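Local coordinates for phage-related conserved hypothetical protein, BB2244 (Bordetella bronchiseptica, PDB 2BDV) that is of unknown function but belongs to the SOS response-associated peptidase (SRAP) family, whose relatives sense or process abasic sites in DNA, so a similar role is possible, at residues A[18-23]-A[173-178]; A[71-76]-A[149-154]; A[92-97]-A[130-135]; A[98-103]-A[124-129]; A[168-173]-A[193-198]. All blocks are in the same frame, centred on the assembly; numbering follows the deposited sequence.

Contact 1: A[18-23]-A[173-178]; sequences LWPNAR and LAREWV
The side chain of Arg175 reaches from helix 171-178 to the C-terminal end of helix 11-18 and makes the polar link of this contact. Arg175 NE donates to Leu18 O at 2.6 Å, and the N-H points almost straight at the acceptor (163°). The carbonyl oxygen lies at the edge of the guanidinium, in its plane, while the donor sits somewhat tilted from the carbonyl plane. Trp19 is the first residue to leave helical geometry, so Leu18 O belongs to the last turn, where carbonyls lack the usual in-helix partner. A side-chain donor thus takes up a carbonyl at the C-terminal end of a helix, where the positive arginine would probably interact favourably with the partial negative charge. The chain is extended from CG to NE, which gives it the length to cross. NH2 makes a further, weak bond to Ile17 O.

The apolar contacts centre on Leu18. It turns CG anti to its own nitrogen (chi1 177°), and Leu18 CD1 touches the methyl CB of Ala174 at 3.6 Å; the small alanine lets the leucine come close to the helix backbone. Leu18 CD1 also lies 3.8 Å from Arg175 CG. The contact of Trp19 CZ2 with Val178 CG1 is looser, at 4.4 Å. Separately, a proline ring carbon packs against the guanidinium, Pro20 CG lying 3.4 Å from Arg175 NH2.

Beneath, Leu18 and Ala174 both rest on Leu96 of strand 94-99 and Leu128 of strand 126-133, so the two helices lie together on one face of the mixed sheet, with helix 184-191 packed against helix 171-178.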
# COMPACT_ATOMS: atom_id res chain seq x y z
N LEU A 18 6.99 6.82 11.82
CA LEU A 18 7.05 5.40 12.20
C LEU A 18 8.05 5.13 13.32
O LEU A 18 7.74 4.45 14.30
CB LEU A 18 7.39 4.53 10.98
CG LEU A 18 7.56 3.03 11.23
CD1 LEU A 18 6.24 2.43 11.71
CD2 LEU A 18 8.01 2.35 9.94
N TRP A 19 9.25 5.67 13.16
CA TRP A 19 10.30 5.48 14.16
C TRP A 19 10.73 6.83 14.70
O TRP A 19 11.81 7.33 14.39
CB TRP A 19 11.50 4.75 13.52
CG TRP A 19 11.18 3.37 13.05
CD1 TRP A 19 10.64 2.35 13.78
CD2 TRP A 19 11.43 2.84 11.74
NE1 TRP A 19 10.55 1.22 13.02
CE2 TRP A 19 11.02 1.49 11.76
CE3 TRP A 19 11.96 3.36 10.55
CZ2 TRP A 19 11.12 0.66 10.64
CZ3 TRP A 19 12.06 2.53 9.43
CH2 TRP A 19 11.64 1.20 9.49
N PRO A 20 9.88 7.45 15.54
CA PRO A 20 10.18 8.76 16.13
C PRO A 20 11.56 8.80 16.76
O PRO A 20 11.94 7.88 17.49
CB PRO A 20 9.06 8.95 17.15
CG PRO A 20 7.92 8.20 16.54
CD PRO A 20 8.59 6.94 16.06
N ASN A 21 12.31 9.86 16.49
CA ASN A 21 13.66 9.99 17.02
C ASN A 21 14.48 8.75 16.72
O ASN A 21 14.62 7.85 17.56
CB ASN A 21 13.61 10.23 18.53
CG ASN A 21 14.98 10.12 19.18
OD1 ASN A 21 15.97 10.60 18.64
ND2 ASN A 21 15.02 9.49 20.36
N ALA A 22 15.00 8.70 15.50
CA ALA A 22 15.82 7.58 15.04
C ALA A 22 16.05 7.73 13.54
O ALA A 22 15.50 6.96 12.75
CB ALA A 22 15.13 6.25 15.34
N ARG A 23 16.85 8.71 13.14
CA ARG A 23 17.11 8.93 11.72
C ARG A 23 17.71 7.68 11.06
O ARG A 23 18.16 6.76 11.74
CB ARG A 23 18.07 10.11 11.52
CG ARG A 23 17.99 11.23 12.55
CD ARG A 23 16.60 11.84 12.71
NE ARG A 23 16.69 13.24 13.13
CZ ARG A 23 15.75 13.90 13.80
NH1 ARG A 23 15.93 15.17 14.13
NH2 ARG A 23 14.63 13.28 14.18
N LEU A 173 0.75 0.71 16.00
CA LEU A 173 0.44 -0.59 15.41
C LEU A 173 1.33 -0.88 14.21
O LEU A 173 1.66 -2.03 13.92
CB LEU A 173 -1.04 -0.64 15.01
CG LEU A 173 -2.04 -0.55 16.16
CD1 LEU A 173 -3.47 -0.59 15.63
CD2 LEU A 173 -1.81 -1.72 17.11
N ALA A 174 1.73 0.18 13.53
CA ALA A 174 2.58 0.07 12.36
C ALA A 174 3.94 -0.50 12.77
O ALA A 174 4.52 -1.32 12.05
CB ALA A 174 2.75 1.44 11.72
N ARG A 175 4.45 -0.05 13.91
CA ARG A 175 5.73 -0.54 14.41
C ARG A 175 5.61 -2.01 14.75
O ARG A 175 6.50 -2.79 14.44
CB ARG A 175 6.17 0.21 15.67
CG ARG A 175 6.49 1.66 15.44
CD ARG A 175 6.62 2.45 16.73
NE ARG A 175 6.39 3.86 16.44
CZ ARG A 175 5.55 4.64 17.10
NH1 ARG A 175 4.85 4.16 18.12
NH2 ARG A 175 5.39 5.90 16.71
N GLU A 176 4.51 -2.39 15.38
CA GLU A 176 4.33 -3.79 15.74
C GLU A 176 4.26 -4.63 14.47
O GLU A 176 4.83 -5.71 14.42
CB GLU A 176 3.06 -3.97 16.54
CG GLU A 176 3.20 -4.91 17.71
CD GLU A 176 1.90 -5.04 18.47
OE1 GLU A 176 1.15 -4.04 18.49
OE2 GLU A 176 1.63 -6.12 19.04
N TRP A 177 3.58 -4.13 13.45
CA TRP A 177 3.46 -4.85 12.19
C TRP A 177 4.81 -5.18 11.55
O TRP A 177 5.04 -6.31 11.15
CB TRP A 177 2.58 -4.04 11.21
CG TRP A 177 2.48 -4.60 9.81
CD1 TRP A 177 3.14 -4.14 8.70
CD2 TRP A 177 1.64 -5.67 9.36
NE1 TRP A 177 2.76 -4.86 7.58
CE2 TRP A 177 1.84 -5.80 7.96
CE3 TRP A 177 0.74 -6.53 10.00
CZ2 TRP A 177 1.17 -6.76 7.19
CZ3 TRP A 177 0.07 -7.48 9.23
CH2 TRP A 177 0.29 -7.59 7.84
N VAL A 178 5.72 -4.20 11.49
CA VAL A 178 7.03 -4.43 10.88
C VAL A 178 8.05 -5.19 11.76
O VAL A 178 9.08 -5.66 11.28
CB VAL A 178 7.67 -3.08 10.41
CG1 VAL A 178 7.93 -2.17 11.61
CG2 VAL A 178 8.99 -3.35 9.68

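Contact 2: A[71-76]-A[149-154]; sequences MINAKL and IVTNDA
Lys75 and Asp153 form a salt bridge, NZ to OD2 at 2.8 Å, at the C-terminal end of a parallel pairing in the mixed sheet: it runs from Lys75, the last residue of strand 73-75, to Asp153 in the turn that follows strand 147-151. The ammonium comes from above the carboxylate plane, and the lysine chain, bent at chi3 and chi4, crosses the aspartate at about a right angle. The other carboxylate oxygen, Asp153 OD1, accepts from Thr151 OG1 at 2.8 Å, nearly head-on to the C-O bond. Both oxygens are thus engaged, which should hold the carboxylate's rotation, and the short acidic side chain suits a turn where it can face a threonine and a lysine together.

The backbone ladder has the form of a parallel pair: Ile149 N donates to Ile72 O, Ala74 N to Ile149 O (2.8 Å) and Thr151 N to Ala74 O. Leu76 N continues it to Thr151 O at 3.0 Å, already in the first turn of helix 76-80, for which Lys75 is the N-cap residue.

Packing differs between the faces. On one, Asn73 CB lies 3.5 Å from Thr151 OG1. On the other, Ile79 of helix 76-80 packs on both Ala74 and Val150, while Leu191 of helix 184-191 covers Val150 and Leu76. At this end Leu76 CD2 stands 4.4 Å from Val150 CG1, and Leu76 CB lies 3.2 Å from Thr151 O.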
# COMPACT_ATOMS: atom_id res chain seq x y z
N MSE A 71 -0.73 -9.19 -8.85
CA MSE A 71 -1.44 -8.73 -7.66
C MSE A 71 -0.86 -7.46 -7.05
O MSE A 71 0.31 -7.43 -6.64
CB MSE A 71 -1.46 -9.85 -6.63
CG MSE A 71 -2.29 -11.05 -7.06
SE MSE A 71 -1.78 -12.65 -6.08
CE MSE A 71 -1.54 -13.86 -7.58
N ILE A 72 -1.70 -6.44 -6.97
CA ILE A 72 -1.31 -5.14 -6.41
C ILE A 72 -1.90 -4.89 -5.03
O ILE A 72 -1.39 -4.07 -4.27
CB ILE A 72 -1.75 -3.99 -7.33
CG1 ILE A 72 -3.28 -4.00 -7.47
CG2 ILE A 72 -1.09 -4.13 -8.68
CD1 ILE A 72 -3.83 -2.82 -8.25
N ASN A 73 -2.99 -5.58 -4.72
CA ASN A 73 -3.65 -5.45 -3.43
C ASN A 73 -3.79 -6.83 -2.80
O ASN A 73 -3.93 -7.83 -3.52
CB ASN A 73 -5.06 -4.84 -3.58
CG ASN A 73 -5.04 -3.46 -4.20
OD1 ASN A 73 -4.15 -2.64 -3.92
ND2 ASN A 73 -6.04 -3.17 -5.03
N ALA A 74 -3.74 -6.90 -1.48
CA ALA A 74 -3.87 -8.17 -0.77
C ALA A 74 -5.14 -8.14 0.08
O ALA A 74 -5.20 -7.44 1.09
CB ALA A 74 -2.65 -8.41 0.10
N LYS A 75 -6.15 -8.89 -0.36
CA LYS A 75 -7.44 -8.94 0.34
C LYS A 75 -7.30 -9.32 1.81
O LYS A 75 -6.84 -10.40 2.16
CB LYS A 75 -8.39 -9.92 -0.37
CG LYS A 75 -9.80 -9.98 0.23
CD LYS A 75 -10.68 -10.96 -0.53
CE LYS A 75 -11.06 -10.44 -1.90
NZ LYS A 75 -12.10 -9.38 -1.81
N LEU A 76 -7.72 -8.39 2.66
CA LEU A 76 -7.67 -8.56 4.10
C LEU A 76 -8.19 -9.92 4.56
O LEU A 76 -7.57 -10.59 5.37
CB LEU A 76 -8.47 -7.43 4.76
CG LEU A 76 -8.57 -7.39 6.28
CD1 LEU A 76 -9.51 -8.49 6.74
CD2 LEU A 76 -7.18 -7.56 6.90
N ILE A 149 -0.41 -3.95 -1.55
CA ILE A 149 -0.89 -3.15 -0.43
C ILE A 149 -2.07 -3.90 0.19
O ILE A 149 -2.96 -4.34 -0.53
CB ILE A 149 -1.41 -1.74 -0.87
CG1 ILE A 149 -0.30 -0.97 -1.59
CG2 ILE A 149 -1.85 -0.93 0.34
CD1 ILE A 149 1.00 -0.99 -0.84
N VAL A 150 -2.08 -4.07 1.52
CA VAL A 150 -3.20 -4.76 2.17
C VAL A 150 -4.42 -3.85 2.07
O VAL A 150 -4.36 -2.70 2.50
CB VAL A 150 -2.94 -5.04 3.65
CG1 VAL A 150 -4.17 -5.70 4.27
CG2 VAL A 150 -1.72 -5.92 3.81
N THR A 151 -5.50 -4.36 1.49
CA THR A 151 -6.74 -3.62 1.29
C THR A 151 -7.94 -4.23 2.03
O THR A 151 -7.99 -5.44 2.27
CB THR A 151 -7.09 -3.55 -0.21
OG1 THR A 151 -7.06 -4.87 -0.76
CG2 THR A 151 -6.08 -2.67 -0.95
N ASN A 152 -8.91 -3.39 2.35
CA ASN A 152 -10.12 -3.82 3.05
C ASN A 152 -11.26 -3.87 2.06
O ASN A 152 -12.13 -2.99 2.04
CB ASN A 152 -10.45 -2.83 4.16
CG ASN A 152 -11.50 -3.35 5.11
OD1 ASN A 152 -11.85 -2.68 6.09
ND2 ASN A 152 -12.03 -4.54 4.83
N ASP A 153 -11.25 -4.91 1.23
CA ASP A 153 -12.26 -5.09 0.19
C ASP A 153 -13.70 -4.99 0.68
O ASP A 153 -14.55 -4.40 0.00
CB ASP A 153 -12.02 -6.43 -0.51
CG ASP A 153 -10.69 -6.47 -1.25
OD1 ASP A 153 -9.69 -5.92 -0.72
OD2 ASP A 153 -10.64 -7.06 -2.35
N ALA A 154 -13.98 -5.55 1.85
CA ALA A 154 -15.32 -5.53 2.42
C ALA A 154 -15.98 -4.15 2.41
O ALA A 154 -17.19 -4.03 2.22
CB ALA A 154 -15.28 -6.07 3.85

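Contact 3: A[92-97]-A[130-135]; sequences TGRILV and AGLSAW
Gly93 opens the pairing of strand 94-99 with strand 126-133: its O accepts from Ser133 N at 2.8 Å with a nearly straight N-H (165°). Glycine suits the position, because the bare residue lets Gly93 CA come within 3.4 Å of Ser133 O in a C-H...O contact. Ser133 OG turns back to its own chain, accepting from Trp135 N in an ST turn as the strand ends.

Arg94 forms a non-hydrogen-bonded antiparallel pair with Leu132. Arg94 CG lies 4.1 Å from Leu132 CD2, so the aliphatic stem meets the leucine while the chain, bent at chi3, takes the guanidinium elsewhere. There backbone carbonyls take up its N-H groups: NE bonds to Trp177 O, NH1 to Ile90 O, and NH2 more weakly to Asp179 O and Thr182 O.

Ile95 and Gly131 are the hydrogen-bonded pair, Ile95 N to Gly131 O at 2.9 Å and Gly131 N to Ile95 O at 2.8 Å. CG1 of Ile95 sits between its own N and carbonyl carbon (chi1 71°); Gly131, having no side chain, leaves its carbonyl open to this carbon, Ile95 CG1 lying 3.7 Å from Gly131 O. Ile95 CG2 meets Ser133 CB at 4.0 Å.

Leu96 follows, its CD2 reaching Ala130 CA at 4.2 Å. Trp177 of helix 171-178 covers the face of Leu96, Ala130 and Leu132, whereas Ile95 and Ser133 meet Phe147 of the adjoining strand 147-151 on the other.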
# COMPACT_ATOMS: atom_id res chain seq x y z
N THR A 92 6.93 -13.41 7.38
CA THR A 92 8.23 -12.78 7.14
C THR A 92 8.32 -11.70 6.06
O THR A 92 9.41 -11.17 5.81
CB THR A 92 9.25 -13.88 6.80
OG1 THR A 92 8.90 -14.49 5.54
CG2 THR A 92 9.23 -14.96 7.86
N GLY A 93 7.21 -11.36 5.43
CA GLY A 93 7.26 -10.33 4.41
C GLY A 93 6.48 -9.06 4.71
O GLY A 93 6.18 -8.30 3.80
N ARG A 94 6.18 -8.81 5.99
CA ARG A 94 5.42 -7.62 6.39
C ARG A 94 6.20 -6.31 6.24
O ARG A 94 7.28 -6.14 6.81
CB ARG A 94 4.93 -7.76 7.83
CG ARG A 94 4.03 -8.97 8.10
CD ARG A 94 3.40 -8.90 9.50
NE ARG A 94 4.42 -8.89 10.56
CZ ARG A 94 4.85 -9.97 11.20
NH1 ARG A 94 4.37 -11.17 10.91
NH2 ARG A 94 5.79 -9.84 12.12
N ILE A 95 5.64 -5.39 5.47
CA ILE A 95 6.26 -4.09 5.24
C ILE A 95 5.21 -2.98 5.33
O ILE A 95 4.01 -3.24 5.40
CB ILE A 95 6.91 -4.00 3.84
CG1 ILE A 95 5.83 -3.95 2.76
CG2 ILE A 95 7.81 -5.21 3.60
CD1 ILE A 95 6.31 -3.44 1.39
N LEU A 96 5.69 -1.75 5.30
CA LEU A 96 4.81 -0.60 5.33
C LEU A 96 5.14 0.24 4.10
O LEU A 96 6.30 0.32 3.68
CB LEU A 96 5.04 0.23 6.60
CG LEU A 96 4.70 -0.50 7.89
CD1 LEU A 96 5.38 0.15 9.08
CD2 LEU A 96 3.18 -0.52 8.06
N VAL A 97 4.11 0.82 3.49
CA VAL A 97 4.28 1.68 2.33
C VAL A 97 3.75 3.06 2.70
O VAL A 97 2.53 3.26 2.79
CB VAL A 97 3.48 1.18 1.11
CG1 VAL A 97 3.67 2.15 -0.05
CG2 VAL A 97 3.93 -0.21 0.70
N ALA A 130 -0.25 -0.90 5.31
CA ALA A 130 0.27 -2.22 5.62
C ALA A 130 0.49 -2.91 4.28
O ALA A 130 -0.33 -2.78 3.36
CB ALA A 130 -0.73 -2.99 6.46
N GLY A 131 1.58 -3.66 4.16
CA GLY A 131 1.86 -4.35 2.92
C GLY A 131 2.58 -5.67 3.10
O GLY A 131 3.12 -5.96 4.17
N LEU A 132 2.59 -6.47 2.04
CA LEU A 132 3.24 -7.78 2.06
C LEU A 132 4.14 -7.88 0.84
O LEU A 132 3.71 -7.67 -0.30
CB LEU A 132 2.19 -8.89 2.04
CG LEU A 132 1.25 -9.01 3.25
CD1 LEU A 132 0.19 -10.08 2.98
CD2 LEU A 132 2.06 -9.37 4.49
N SER A 133 5.40 -8.22 1.07
CA SER A 133 6.37 -8.32 -0.01
C SER A 133 7.04 -9.68 -0.04
O SER A 133 7.21 -10.34 0.99
CB SER A 133 7.42 -7.21 0.15
OG SER A 133 8.54 -7.42 -0.68
N ALA A 134 7.41 -10.11 -1.24
CA ALA A 134 8.08 -11.38 -1.41
C ALA A 134 9.57 -11.12 -1.61
O ALA A 134 10.33 -12.03 -1.94
CB ALA A 134 7.51 -12.12 -2.61
N TRP A 135 10.00 -9.88 -1.45
CA TRP A 135 11.42 -9.63 -1.62
C TRP A 135 12.14 -10.02 -0.33
O TRP A 135 11.58 -9.94 0.76
CB TRP A 135 11.69 -8.16 -1.94
CG TRP A 135 13.15 -7.88 -2.07
CD1 TRP A 135 13.92 -8.03 -3.19
CD2 TRP A 135 14.02 -7.40 -1.05
NE1 TRP A 135 15.22 -7.67 -2.92
CE2 TRP A 135 15.31 -7.28 -1.61
CE3 TRP A 135 13.84 -7.07 0.30
CZ2 TRP A 135 16.41 -6.84 -0.87
CZ3 TRP A 135 14.93 -6.63 1.04
CH2 TRP A 135 16.20 -6.52 0.45

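Contact 4: A[98-103]-A[124-129]; sequences PADGWY and DAPLLF
Leu127, Phe129, Ala99 and Trp102 meet at the apolar centre of this contact, where the chain of residues 98-103 turns a corner from one sheet into another. Leu127 CD1 lies in the plane of the indole at its edge, 3.6 Å from Trp102 CZ3, the two side chains crossing at about a right angle. Phe129 CZ comes 3.5 Å from Trp102 CE3; the planes are steeply inclined (76°) and the rings, 5.7 Å between centroids, meet obliquely. The indole gets there because Trp102 CG stands between its own N and carbonyl carbon (chi1 70°). Ala99 CB meets Phe129 CE2 at 3.6 Å, and a small residue suits a strand position next to so large a ring.

Around this core the backbones pair as antiparallel strands. Ala99 and Leu127 form the hydrogen-bonded pair, Ala99 N to Leu127 O at 3.0 Å and Leu127 N to Ala99 O at 2.6 Å. Pro98, which has no N-H to give, occupies the non-hydrogen-bonded position opposite Leu128, and its CA makes a C-H...O contact with Leu127 O at 3.3 Å.

At the polar edge Asp100 lies alongside Pro126, while its carboxylate is held from outside: OD1 by Ser9 OG, OD2 by Tyr14 OH and Lys8 N. Trp102 NE1 bonds to Glu104. Beyond the corner, strand 101-107 joins the antiparallel sheet beside strands 5-7 and 116-123, while Pro98 and Leu128 are covered by helix 11-18 and Met45 of strand 43-46.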
# COMPACT_ATOMS: atom_id res chain seq x y z
N PRO A 98 4.65 4.02 2.93
CA PRO A 98 4.22 5.37 3.28
C PRO A 98 3.52 6.07 2.11
O PRO A 98 3.85 5.83 0.95
CB PRO A 98 5.53 6.05 3.68
CG PRO A 98 6.53 5.35 2.84
CD PRO A 98 6.12 3.91 2.95
N ALA A 99 2.56 6.93 2.44
CA ALA A 99 1.79 7.66 1.44
C ALA A 99 1.05 8.87 2.01
O ALA A 99 0.50 8.83 3.11
CB ALA A 99 0.80 6.72 0.77
N ASP A 100 1.02 9.94 1.23
CA ASP A 100 0.33 11.16 1.64
C ASP A 100 -1.15 10.99 1.29
O ASP A 100 -2.01 11.68 1.84
CB ASP A 100 0.96 12.34 0.91
CG ASP A 100 2.40 12.57 1.36
OD1 ASP A 100 2.60 13.26 2.38
OD2 ASP A 100 3.33 12.05 0.71
N GLY A 101 -1.43 10.05 0.39
CA GLY A 101 -2.79 9.77 -0.04
C GLY A 101 -2.84 8.80 -1.21
O GLY A 101 -1.81 8.29 -1.66
N TRP A 102 -4.04 8.53 -1.72
CA TRP A 102 -4.18 7.61 -2.85
C TRP A 102 -5.33 8.06 -3.75
O TRP A 102 -6.10 8.96 -3.40
CB TRP A 102 -4.41 6.17 -2.35
CG TRP A 102 -5.75 5.90 -1.70
CD1 TRP A 102 -6.86 5.38 -2.31
CD2 TRP A 102 -6.13 6.17 -0.34
NE1 TRP A 102 -7.90 5.30 -1.41
CE2 TRP A 102 -7.49 5.78 -0.20
CE3 TRP A 102 -5.46 6.70 0.77
CZ2 TRP A 102 -8.18 5.91 1.01
CZ3 TRP A 102 -6.15 6.83 1.97
CH2 TRP A 102 -7.51 6.43 2.08
N TYR A 103 -5.44 7.44 -4.92
CA TYR A 103 -6.50 7.82 -5.85
C TYR A 103 -7.50 6.71 -6.13
O TYR A 103 -7.14 5.53 -6.16
CB TYR A 103 -5.91 8.26 -7.18
CG TYR A 103 -4.85 9.33 -7.09
CD1 TYR A 103 -3.52 9.01 -6.80
CD2 TYR A 103 -5.16 10.66 -7.34
CE1 TYR A 103 -2.54 9.98 -6.76
CE2 TYR A 103 -4.19 11.65 -7.30
CZ TYR A 103 -2.88 11.30 -7.01
OH TYR A 103 -1.91 12.28 -6.99
N ASP A 124 -4.49 13.81 7.72
CA ASP A 124 -3.88 15.02 8.26
C ASP A 124 -2.36 14.85 8.38
O ASP A 124 -1.66 15.76 8.81
CB ASP A 124 -4.48 15.33 9.63
CG ASP A 124 -5.97 15.64 9.54
OD1 ASP A 124 -6.71 15.36 10.51
OD2 ASP A 124 -6.39 16.19 8.51
N ALA A 125 -1.87 13.69 7.97
CA ALA A 125 -0.44 13.39 8.03
C ALA A 125 -0.15 12.15 7.19
O ALA A 125 -1.08 11.44 6.80
CB ALA A 125 -0.01 13.17 9.48
N PRO A 126 1.13 11.88 6.90
CA PRO A 126 1.54 10.71 6.11
C PRO A 126 0.89 9.43 6.63
O PRO A 126 0.82 9.20 7.84
CB PRO A 126 3.05 10.70 6.27
CG PRO A 126 3.37 12.16 6.31
CD PRO A 126 2.31 12.70 7.25
N LEU A 127 0.43 8.59 5.71
CA LEU A 127 -0.22 7.34 6.08
C LEU A 127 0.74 6.16 6.03
O LEU A 127 1.70 6.16 5.26
CB LEU A 127 -1.39 7.10 5.12
CG LEU A 127 -2.19 8.36 4.76
CD1 LEU A 127 -3.18 7.99 3.67
CD2 LEU A 127 -2.91 8.93 5.98
N LEU A 128 0.50 5.16 6.87
CA LEU A 128 1.35 3.98 6.89
C LEU A 128 0.54 2.78 6.41
O LEU A 128 -0.11 2.11 7.22
CB LEU A 128 1.90 3.75 8.31
CG LEU A 128 2.58 4.96 8.97
CD1 LEU A 128 3.02 4.59 10.39
CD2 LEU A 128 3.77 5.43 8.16
N PHE A 129 0.58 2.52 5.10
CA PHE A 129 -0.18 1.39 4.55
C PHE A 129 0.52 0.08 4.86
O PHE A 129 1.73 -0.03 4.72
CB PHE A 129 -0.36 1.48 3.01
CG PHE A 129 -1.15 2.68 2.54
CD1 PHE A 129 -1.95 3.40 3.41
CD2 PHE A 129 -1.07 3.09 1.21
CE1 PHE A 129 -2.65 4.52 2.98
CE2 PHE A 129 -1.76 4.21 0.77
CZ PHE A 129 -2.55 4.92 1.65

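Contact 5: A[168-173]-A[193-198]; sequences ALPPEL and AGLPET
Leu195 sets CG anti to its carbonyl carbon (chi1 -81°) and, with chi2 at 47°, brings one methyl, CD1, over the peptide that joins Leu169 to Pro170 and the other, CD2, toward Ala168. Leu195 CD1 lies 3.2 Å from Ala168 O and 3.6 Å from Pro170 N, the leucine and proline side chains sliding past each other in opposite directions; Leu195 CD2 meets the methyl CB of Ala168 at 4.1 Å. A branched leucine suits the place because its two arms serve two neighbours. Proline has no N-H to bury under the methyl, and it stands at the N-cap position of helix 171-178.

The polar link is a single direct hydrogen bond, Leu195 N to Ala168 O at 2.8 Å. The same oxygen receives a C-H...O contact from Gly194 CA, 3.0 Å away. A water adds a bridge on this side: it accepts from Ala168 N at 3.0 Å and donates to Leu195 O at 2.9 Å, so both backbone polar groups of Ala168 are engaged.

From the first turn of the helix Leu173 points toward the loop, and Leu173 CD1 presses on Ala193 CB at 3.5 Å, rather tight for two methyls. Behind the contact, Leu169 packs on Ile190 of helix 184-191 and bonds through its backbone to Leu128.

Helices 171-178 and 184-191 thus form a helix-loop-helix stretch whose entry and exit are tied together, by Ala168 O and Leu195 N, before the chain goes on to strand 201-204.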
# COMPACT_ATOMS: atom_id res chain seq x y z
N ALA A 168 -4.71 1.51 6.49
CA ALA A 168 -3.72 2.40 7.08
C ALA A 168 -3.66 2.11 8.57
O ALA A 168 -4.70 1.96 9.23
CB ALA A 168 -4.11 3.86 6.84
N LEU A 169 -2.45 2.05 9.11
CA LEU A 169 -2.26 1.75 10.52
C LEU A 169 -1.70 2.91 11.34
O LEU A 169 -0.97 3.75 10.84
CB LEU A 169 -1.30 0.56 10.67
CG LEU A 169 -1.61 -0.78 9.99
CD1 LEU A 169 -0.36 -1.63 10.07
CD2 LEU A 169 -2.79 -1.47 10.66
N PRO A 170 -2.06 2.96 12.63
CA PRO A 170 -1.55 4.03 13.50
C PRO A 170 -0.06 3.73 13.68
O PRO A 170 0.37 2.58 13.54
CB PRO A 170 -2.32 3.81 14.81
CG PRO A 170 -3.58 3.11 14.38
CD PRO A 170 -3.08 2.16 13.33
N PRO A 171 0.76 4.76 13.97
CA PRO A 171 2.20 4.54 14.14
C PRO A 171 2.54 3.41 15.13
O PRO A 171 3.46 2.62 14.89
CB PRO A 171 2.70 5.90 14.60
CG PRO A 171 1.80 6.84 13.86
CD PRO A 171 0.43 6.20 13.96
N GLU A 172 1.82 3.35 16.24
CA GLU A 172 2.06 2.33 17.26
C GLU A 172 1.87 0.92 16.68
O GLU A 172 2.71 0.05 16.88
CB GLU A 172 1.10 2.50 18.45
CG GLU A 172 1.19 3.82 19.25
CD GLU A 172 0.18 4.88 18.81
OE1 GLU A 172 -0.25 5.69 19.65
OE2 GLU A 172 -0.18 4.90 17.61
N LEU A 173 0.75 0.71 16.00
CA LEU A 173 0.44 -0.59 15.41
C LEU A 173 1.33 -0.88 14.21
O LEU A 173 1.66 -2.03 13.92
CB LEU A 173 -1.04 -0.64 15.01
CG LEU A 173 -2.04 -0.55 16.16
CD1 LEU A 173 -3.47 -0.59 15.63
CD2 LEU A 173 -1.81 -1.72 17.11
N ALA A 193 -7.28 -3.16 12.45
CA ALA A 193 -7.33 -1.95 13.26
C ALA A 193 -6.97 -0.75 12.38
O ALA A 193 -6.38 0.22 12.86
CB ALA A 193 -6.36 -2.06 14.42
N GLY A 194 -7.32 -0.82 11.10
CA GLY A 194 -7.02 0.27 10.20
C GLY A 194 -7.78 1.54 10.52
O GLY A 194 -8.88 1.48 11.06
N LEU A 195 -7.20 2.69 10.18
CA LEU A 195 -7.83 3.99 10.42
C LEU A 195 -9.21 4.06 9.79
O LEU A 195 -9.42 3.58 8.68
CB LEU A 195 -6.96 5.12 9.87
CG LEU A 195 -5.77 5.63 10.68
CD1 LEU A 195 -4.94 4.46 11.18
CD2 LEU A 195 -4.94 6.57 9.82
N PRO A 196 -10.17 4.66 10.50
CA PRO A 196 -11.55 4.79 9.99
C PRO A 196 -11.65 5.89 8.94
O PRO A 196 -10.80 6.78 8.88
CB PRO A 196 -12.34 5.10 11.26
CG PRO A 196 -11.38 5.91 12.06
CD PRO A 196 -10.06 5.16 11.88
N GLU A 197 -12.69 5.83 8.12
CA GLU A 197 -12.85 6.83 7.07
C GLU A 197 -12.98 8.25 7.61
O GLU A 197 -12.61 9.21 6.94
CB GLU A 197 -14.05 6.47 6.19
CG GLU A 197 -15.36 6.35 6.92
CD GLU A 197 -16.49 5.94 5.99
OE1 GLU A 197 -16.53 4.76 5.58
OE2 GLU A 197 -17.33 6.81 5.66
N THR A 198 -13.48 8.37 8.84
CA THR A 198 -13.65 9.67 9.49
C THR A 198 -12.31 10.41 9.67
O THR A 198 -12.28 11.54 10.16
CB THR A 198 -14.32 9.52 10.89
OG1 THR A 198 -13.42 8.85 11.78
CG2 THR A 198 -15.61 8.70 10.79
O HOH W 1 -7.57 2.31 6.80

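Overall arrangement
Contacts 3 and 4 are the buried ones, successive parts of a single antiparallel pairing between strands 94-99 and 126-133, joined where Val97 N bonds to Phe129 O. Contact 2 adds the parallel edge strand of the same mixed sheet and is linked to contact 3 by Val150 N and Ala130 O; partly exposed, it can carry a salt bridge. Contacts 1 and 5 both use helix 171-178, though Leu173 takes part only in contact 5, and lie farther out, replacing the regular ladders by one direct hydrogen bond each amid apolar contacts. Their helix is tied to the sheet by Trp177 NE1, which bonds to Ile95 O, while Leu169 of contact 5 bonds to Leu128 of contact 4.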